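Local coordinates for protein beta-L-arabinobiosidase (Bacteroides thetaiotaomicron, PDB 5MQR) that probably hydrolyses glycosidic bonds of complex plant pectin as a beta-L-arabinobiosidase, possibly with exo-alpha-sialidase activity, at residues Asp703-Tyr717 and Met744-Val758. Sequence-based numbering, arbitrary orientation.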
loop_
_atom_site.group_PDB
_atom_site.type_symbol
_atom_site.label_atom_id
_atom_site.label_comp_id
_atom_site.label_asym_id
_atom_site.label_seq_id
_atom_site.Cartn_x
_atom_site.Cartn_y
_atom_site.Cartn_z
ATOM N N ASP A 703 -32.369 6.427 -34.538
ATOM C CA ASP A 703 -32.948 7.757 -34.407
ATOM C C ASP A 703 -31.895 8.746 -34.922
ATOM O O ASP A 703 -30.923 8.332 -35.572
ATOM C CB ASP A 703 -33.323 8.022 -32.934
ATOM C CG ASP A 703 -34.512 8.945 -32.779
ATOM O OD1 ASP A 703 -34.586 9.976 -33.496
ATOM O OD2 ASP A 703 -35.366 8.634 -31.919
ATOM N N LYS A 704 -32.068 10.037 -34.627
ATOM C CA LYS A 704 -31.074 11.065 -34.981
ATOM C C LYS A 704 -29.703 10.682 -34.412
ATOM O O LYS A 704 -29.611 9.987 -33.379
ATOM C CB LYS A 704 -31.496 12.445 -34.453
ATOM C CG LYS A 704 -32.854 12.973 -34.958
ATOM C CD LYS A 704 -33.022 14.492 -34.779
ATOM C CE LYS A 704 -33.290 14.883 -33.327
ATOM N NZ LYS A 704 -32.713 16.212 -32.894
ATOM N N TYR A 705 -28.650 11.091 -35.116
ATOM C CA TYR A 705 -27.266 10.856 -34.692
ATOM C C TYR A 705 -26.908 9.365 -34.486
ATOM O O TYR A 705 -26.060 9.021 -33.660
ATOM C CB TYR A 705 -26.962 11.691 -33.437
ATOM C CG TYR A 705 -27.674 13.013 -33.454
ATOM C CD1 TYR A 705 -27.585 13.859 -34.573
ATOM C CD2 TYR A 705 -28.494 13.412 -32.390
ATOM C CE1 TYR A 705 -28.283 15.063 -34.631
ATOM C CE2 TYR A 705 -29.177 14.628 -32.429
ATOM C CZ TYR A 705 -29.077 15.447 -33.548
ATOM O OH TYR A 705 -29.762 16.629 -33.591
ATOM N N ASN A 706 -27.548 8.493 -35.259
ATOM C CA ASN A 706 -27.354 7.046 -35.179
ATOM C C ASN A 706 -27.685 6.403 -33.792
ATOM O O ASN A 706 -27.188 5.329 -33.446
ATOM C CB ASN A 706 -25.933 6.688 -35.660
ATOM C CG ASN A 706 -25.815 5.266 -36.127
ATOM O OD1 ASN A 706 -26.722 4.732 -36.777
ATOM N ND2 ASN A 706 -24.694 4.626 -35.790
ATOM N N LEU A 707 -28.564 7.044 -33.033
ATOM C CA LEU A 707 -28.897 6.566 -31.697
ATOM C C LEU A 707 -29.905 5.423 -31.738
ATOM O O LEU A 707 -30.908 5.493 -32.439
ATOM C CB LEU A 707 -29.426 7.711 -30.846
ATOM C CG LEU A 707 -28.426 8.837 -30.568
ATOM C CD1 LEU A 707 -29.126 10.004 -29.878
ATOM C CD2 LEU A 707 -27.258 8.336 -29.729
ATOM N N ILE A 708 -29.603 4.370 -30.992
ATOM C CA ILE A 708 -30.470 3.222 -30.829
ATOM C C ILE A 708 -30.716 3.008 -29.318
ATOM O O ILE A 708 -29.774 2.939 -28.533
ATOM C CB ILE A 708 -29.808 1.991 -31.456
ATOM C CG1 ILE A 708 -29.669 2.179 -32.967
ATOM C CG2 ILE A 708 -30.590 0.725 -31.130
ATOM C CD1 ILE A 708 -28.732 1.203 -33.639
ATOM N N ALA A 709 -31.984 2.871 -28.930
ATOM C CA ALA A 709 -32.379 2.877 -27.513
ATOM C C ALA A 709 -32.252 1.563 -26.761
ATOM O O ALA A 709 -32.401 1.526 -25.544
ATOM C CB ALA A 709 -33.810 3.350 -27.387
ATOM N N CYS A 710 -32.048 0.491 -27.497
ATOM C CA CYS A 710 -32.115 -0.867 -26.958
ATOM C C CYS A 710 -31.307 -1.072 -25.680
ATOM O O CYS A 710 -31.843 -1.594 -24.695
ATOM C CB CYS A 710 -31.649 -1.860 -28.036
ATOM S SG CYS A 710 -31.607 -3.548 -27.438
ATOM N N ALA A 711 -30.043 -0.634 -25.703
ATOM C CA ALA A 711 -29.080 -0.874 -24.607
ATOM C C ALA A 711 -28.753 0.347 -23.712
ATOM O O ALA A 711 -27.723 0.356 -23.022
ATOM C CB ALA A 711 -27.788 -1.454 -25.187
ATOM N N ILE A 712 -29.624 1.353 -23.683
ATOM C CA ILE A 712 -29.374 2.550 -22.854
ATOM C C ILE A 712 -29.100 2.187 -21.391
ATOM O O ILE A 712 -28.213 2.769 -20.767
ATOM C CB ILE A 712 -30.523 3.583 -22.923
ATOM C CG1 ILE A 712 -30.666 4.134 -24.359
ATOM C CG2 ILE A 712 -30.229 4.729 -21.964
ATOM C CD1 ILE A 712 -31.898 4.969 -24.583
ATOM N N GLY A 713 -29.878 1.248 -20.846
ATOM C CA GLY A 713 -29.691 0.787 -19.463
ATOM C C GLY A 713 -28.263 0.307 -19.174
ATOM O O GLY A 713 -27.649 0.743 -18.205
ATOM N N HIS A 714 -27.738 -0.553 -20.057
ATOM C CA HIS A 714 -26.340 -0.969 -20.035
ATOM C C HIS A 714 -25.391 0.225 -20.182
ATOM O O HIS A 714 -24.398 0.294 -19.455
ATOM C CB HIS A 714 -26.021 -1.968 -21.164
ATOM C CG HIS A 714 -26.616 -3.334 -20.987
ATOM N ND1 HIS A 714 -26.606 -4.013 -19.786
ATOM C CD2 HIS A 714 -27.180 -4.175 -21.884
ATOM C CE1 HIS A 714 -27.151 -5.205 -19.947
ATOM N NE2 HIS A 714 -27.516 -5.329 -21.210
ATOM N N HIS A 715 -25.674 1.135 -21.128
ATOM C CA HIS A 715 -24.825 2.327 -21.334
ATOM C C HIS A 715 -24.650 3.133 -20.052
ATOM O O HIS A 715 -23.548 3.569 -19.731
ATOM C CB HIS A 715 -25.344 3.249 -22.447
ATOM C CG HIS A 715 -25.379 2.599 -23.794
ATOM N ND1 HIS A 715 -26.123 3.096 -24.840
ATOM C CD2 HIS A 715 -24.797 1.458 -24.252
ATOM C CE1 HIS A 715 -25.976 2.302 -25.892
ATOM N NE2 HIS A 715 -25.171 1.304 -25.561
ATOM N N ILE A 716 -25.740 3.306 -19.316
ATOM C CA ILE A 716 -25.708 4.088 -18.089
ATOM C C ILE A 716 -25.001 3.318 -16.983
ATOM O O ILE A 716 -24.201 3.897 -16.245
ATOM C CB ILE A 716 -27.118 4.520 -17.656
ATOM C CG1 ILE A 716 -27.705 5.452 -18.718
ATOM C CG2 ILE A 716 -27.081 5.209 -16.303
ATOM C CD1 ILE A 716 -29.200 5.640 -18.628
ATOM N N TYR A 717 -25.311 2.033 -16.851
ATOM C CA TYR A 717 -24.676 1.203 -15.806
ATOM C C TYR A 717 -23.150 1.134 -15.992
ATOM O O TYR A 717 -22.403 1.146 -15.011
ATOM C CB TYR A 717 -25.277 -0.202 -15.732
ATOM C CG TYR A 717 -26.420 -0.398 -14.724
ATOM C CD1 TYR A 717 -27.712 0.044 -14.981
ATOM C CD2 TYR A 717 -26.201 -1.090 -13.520
ATOM C CE1 TYR A 717 -28.734 -0.172 -14.068
ATOM C CE2 TYR A 717 -27.211 -1.309 -12.617
ATOM C CZ TYR A 717 -28.479 -0.840 -12.879
ATOM O OH TYR A 717 -29.465 -1.057 -11.927
HETATM N N MSE A 744 -36.290 11.631 -27.681
HETATM C CA MSE A 744 -36.102 10.969 -28.974
HETATM C C MSE A 744 -37.323 10.109 -29.273
HETATM O O MSE A 744 -37.824 9.384 -28.414
HETATM C CB MSE A 744 -34.823 10.116 -29.014
HETATM C CG MSE A 744 -33.483 10.871 -28.985
HETATM SE SE MSE A 744 -33.257 12.062 -30.549
HETATM C CE MSE A 744 -31.662 13.021 -29.934
ATOM N N LYS A 745 -37.820 10.216 -30.494
ATOM C CA LYS A 745 -39.007 9.504 -30.935
ATOM C C LYS A 745 -38.865 7.977 -30.807
ATOM O O LYS A 745 -39.797 7.307 -30.375
ATOM C CB LYS A 745 -39.260 9.906 -32.393
ATOM C CG LYS A 745 -40.515 9.389 -33.069
ATOM C CD LYS A 745 -40.860 10.196 -34.355
ATOM C CE LYS A 745 -39.659 10.576 -35.269
ATOM N NZ LYS A 745 -39.053 11.938 -35.008
ATOM N N LYS A 746 -37.684 7.444 -31.135
ATOM C CA LYS A 746 -37.480 5.986 -31.195
ATOM C C LYS A 746 -37.121 5.322 -29.874
ATOM O O LYS A 746 -36.805 4.141 -29.849
ATOM C CB LYS A 746 -36.490 5.622 -32.301
ATOM C CG LYS A 746 -37.041 6.045 -33.650
ATOM C CD LYS A 746 -36.143 5.645 -34.796
ATOM C CE LYS A 746 -36.755 6.114 -36.106
ATOM N NZ LYS A 746 -35.956 5.609 -37.254
HETATM N N MSE A 747 -37.248 6.043 -28.770
HETATM C CA MSE A 747 -37.334 5.397 -27.448
HETATM C C MSE A 747 -38.525 4.453 -27.374
HETATM O O MSE A 747 -38.491 3.466 -26.633
HETATM C CB MSE A 747 -37.409 6.436 -26.323
HETATM C CG MSE A 747 -36.080 7.167 -26.212
HETATM SE SE MSE A 747 -35.929 8.288 -24.608
HETATM C CE MSE A 747 -35.547 6.742 -23.457
ATOM N N ASP A 748 -39.583 4.729 -28.139
ATOM C CA ASP A 748 -40.717 3.826 -28.179
ATOM C C ASP A 748 -40.429 2.480 -28.897
ATOM O O ASP A 748 -41.276 1.612 -28.874
ATOM C CB ASP A 748 -42.017 4.544 -28.668
ATOM C CG ASP A 748 -42.016 4.913 -30.161
ATOM O OD1 ASP A 748 -41.138 4.490 -30.953
ATOM O OD2 ASP A 748 -42.936 5.662 -30.552
ATOM N N LYS A 749 -39.250 2.304 -29.498
ATOM C CA LYS A 749 -38.931 1.087 -30.237
ATOM C C LYS A 749 -38.283 0.002 -29.387
ATOM O O LYS A 749 -38.159 -1.120 -29.849
ATOM C CB LYS A 749 -38.019 1.395 -31.445
ATOM C CG LYS A 749 -38.623 2.320 -32.504
ATOM C CD LYS A 749 -39.809 1.678 -33.197
ATOM C CE LYS A 749 -40.353 2.568 -34.303
ATOM N NZ LYS A 749 -41.760 2.172 -34.613
ATOM N N PHE A 750 -37.857 0.333 -28.168
ATOM C CA PHE A 750 -37.228 -0.646 -27.295
ATOM C C PHE A 750 -37.646 -0.495 -25.841
ATOM O O PHE A 750 -37.782 0.630 -25.329
ATOM C CB PHE A 750 -35.701 -0.569 -27.400
ATOM C CG PHE A 750 -35.168 -0.954 -28.750
ATOM C CD1 PHE A 750 -35.054 -2.293 -29.109
ATOM C CD2 PHE A 750 -34.816 0.012 -29.676
ATOM C CE1 PHE A 750 -34.582 -2.663 -30.365
ATOM C CE2 PHE A 750 -34.333 -0.349 -30.926
ATOM C CZ PHE A 750 -34.222 -1.685 -31.275
ATOM N N SER A 751 -37.847 -1.643 -25.190
ATOM C CA SER A 751 -38.137 -1.692 -23.780
ATOM C C SER A 751 -37.076 -0.914 -23.013
ATOM O O SER A 751 -35.936 -0.761 -23.473
ATOM C CB SER A 751 -38.169 -3.134 -23.276
ATOM O OG SER A 751 -39.115 -3.922 -23.977
ATOM N N SER A 752 -37.475 -0.427 -21.840
ATOM C CA SER A 752 -36.638 0.471 -21.038
ATOM C C SER A 752 -36.587 0.093 -19.561
ATOM O O SER A 752 -37.648 -0.114 -18.939
ATOM C CB SER A 752 -37.170 1.904 -21.156
ATOM O OG SER A 752 -36.495 2.750 -20.249
ATOM N N TRP A 753 -35.366 0.032 -19.012
ATOM C CA TRP A 753 -35.152 0.087 -17.556
ATOM C C TRP A 753 -34.438 1.361 -17.155
ATOM O O TRP A 753 -33.729 1.405 -16.162
ATOM C CB TRP A 753 -34.482 -1.177 -16.997
ATOM C CG TRP A 753 -33.037 -1.461 -17.283
ATOM C CD1 TRP A 753 -31.996 -1.139 -16.505
ATOM C CD2 TRP A 753 -32.493 -2.199 -18.387
ATOM N NE1 TRP A 753 -30.830 -1.592 -17.042
ATOM C CE2 TRP A 753 -31.107 -2.263 -18.197
ATOM C CE3 TRP A 753 -33.045 -2.825 -19.502
ATOM C CZ2 TRP A 753 -30.255 -2.907 -19.091
ATOM C CZ3 TRP A 753 -32.198 -3.471 -20.392
ATOM C CH2 TRP A 753 -30.820 -3.499 -20.188
ATOM N N ASN A 754 -34.725 2.446 -17.860
ATOM C CA ASN A 754 -33.928 3.661 -17.710
ATOM C C ASN A 754 -34.119 4.431 -16.426
ATOM O O ASN A 754 -33.183 5.114 -15.995
ATOM C CB ASN A 754 -34.129 4.588 -18.894
ATOM C CG ASN A 754 -33.576 4.006 -20.172
ATOM O OD1 ASN A 754 -32.688 3.134 -20.164
ATOM N ND2 ASN A 754 -34.127 4.450 -21.285
ATOM N N ALA A 755 -35.295 4.336 -15.811
ATOM C CA ALA A 755 -35.451 4.987 -14.516
ATOM C C ALA A 755 -34.596 4.273 -13.481
ATOM O O ALA A 755 -33.897 4.923 -12.712
ATOM C CB ALA A 755 -36.894 5.054 -14.079
ATOM N N ASP A 756 -34.607 2.943 -13.491
ATOM C CA ASP A 756 -33.652 2.171 -12.655
ATOM C C ASP A 756 -32.216 2.550 -12.930
ATOM O O ASP A 756 -31.467 2.708 -11.997
ATOM C CB ASP A 756 -33.823 0.667 -12.831
ATOM C CG ASP A 756 -32.709 -0.131 -12.221
ATOM O OD1 ASP A 756 -32.808 -0.475 -11.020
ATOM O OD2 ASP A 756 -31.748 -0.431 -12.973
ATOM N N ALA A 757 -31.841 2.681 -14.199
ATOM C CA ALA A 757 -30.477 3.055 -14.562
ATOM C C ALA A 757 -30.083 4.469 -14.104
ATOM O O ALA A 757 -28.962 4.665 -13.669
ATOM C CB ALA A 757 -30.240 2.885 -16.065
ATOM N N VAL A 758 -30.991 5.435 -14.194
ATOM C CA VAL A 758 -30.720 6.783 -13.699
ATOM C C VAL A 758 -30.543 6.809 -12.170
ATOM O O VAL A 758 -29.633 7.488 -11.677
ATOM C CB VAL A 758 -31.784 7.805 -14.170
ATOM C CG1 VAL A 758 -31.697 9.114 -13.383
ATOM C CG2 VAL A 758 -31.593 8.076 -15.643
HETATM O O HOH W 1 -36.295 11.799 -32.527
HETATM O O HOH W 2 -34.194 3.244 -30.827
HETATM O O HOH W 3 -34.143 1.939 -23.545
HETATM O O HOH W 4 -34.280 -2.877 -24.312
#
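D703 grips the start of the 3-10 segment 745-749: K746 N donates to its OD2 over 2.7 Å with an N-H...O angle of 161°, meeting the oxygen nearly along its C-O axis. OD1 takes K704 N on its anti lone pair and a water that bridges to K745 N, which fixes the carboxylate's rotation. Replacing D703 by alanine removes both oxygens, which would probably leave K704 N and K746 N without this acceptor and the bridging water without one anchor. Beside it the selenomethionine M744, its chain bent at chi2, brings CE to 3.9 Å from both Y705 CE2 and L707 CD1.

Further along, C710 CB sits over the face of F750, 3.7 Å from the ring centroid and 14° off its normal. W753 uses both face and edge. G713 CA lies over its five-membered ring, 3.6 Å from NE1, while the edge carrying CZ2 and CH2 points into the face of H714 (planes at 83°). Y717 OH donates to D756 OD2 over 2.6 Å, on the syn side and slightly out of the carboxylate plane, and I716 CB packs on A757 CB at 3.9 Å.

Outward, waters join A709 N to K746 O and C710 O to S751 O, while S752 OG accepts from N754 N in an ST turn. W735 of helix 726-737 touches L707, I712, M744 and M747.

Within the MGH1-like glycoside hydrolase domain, the axes of segments 712-717 and 754-758 run almost parallel and approach to 8.8 Å. G713 permits this, since a CB there would clash with W753. Loops and helices alike combine a carboxylate bond with contacts on aromatic rings, and waters bridge the loops.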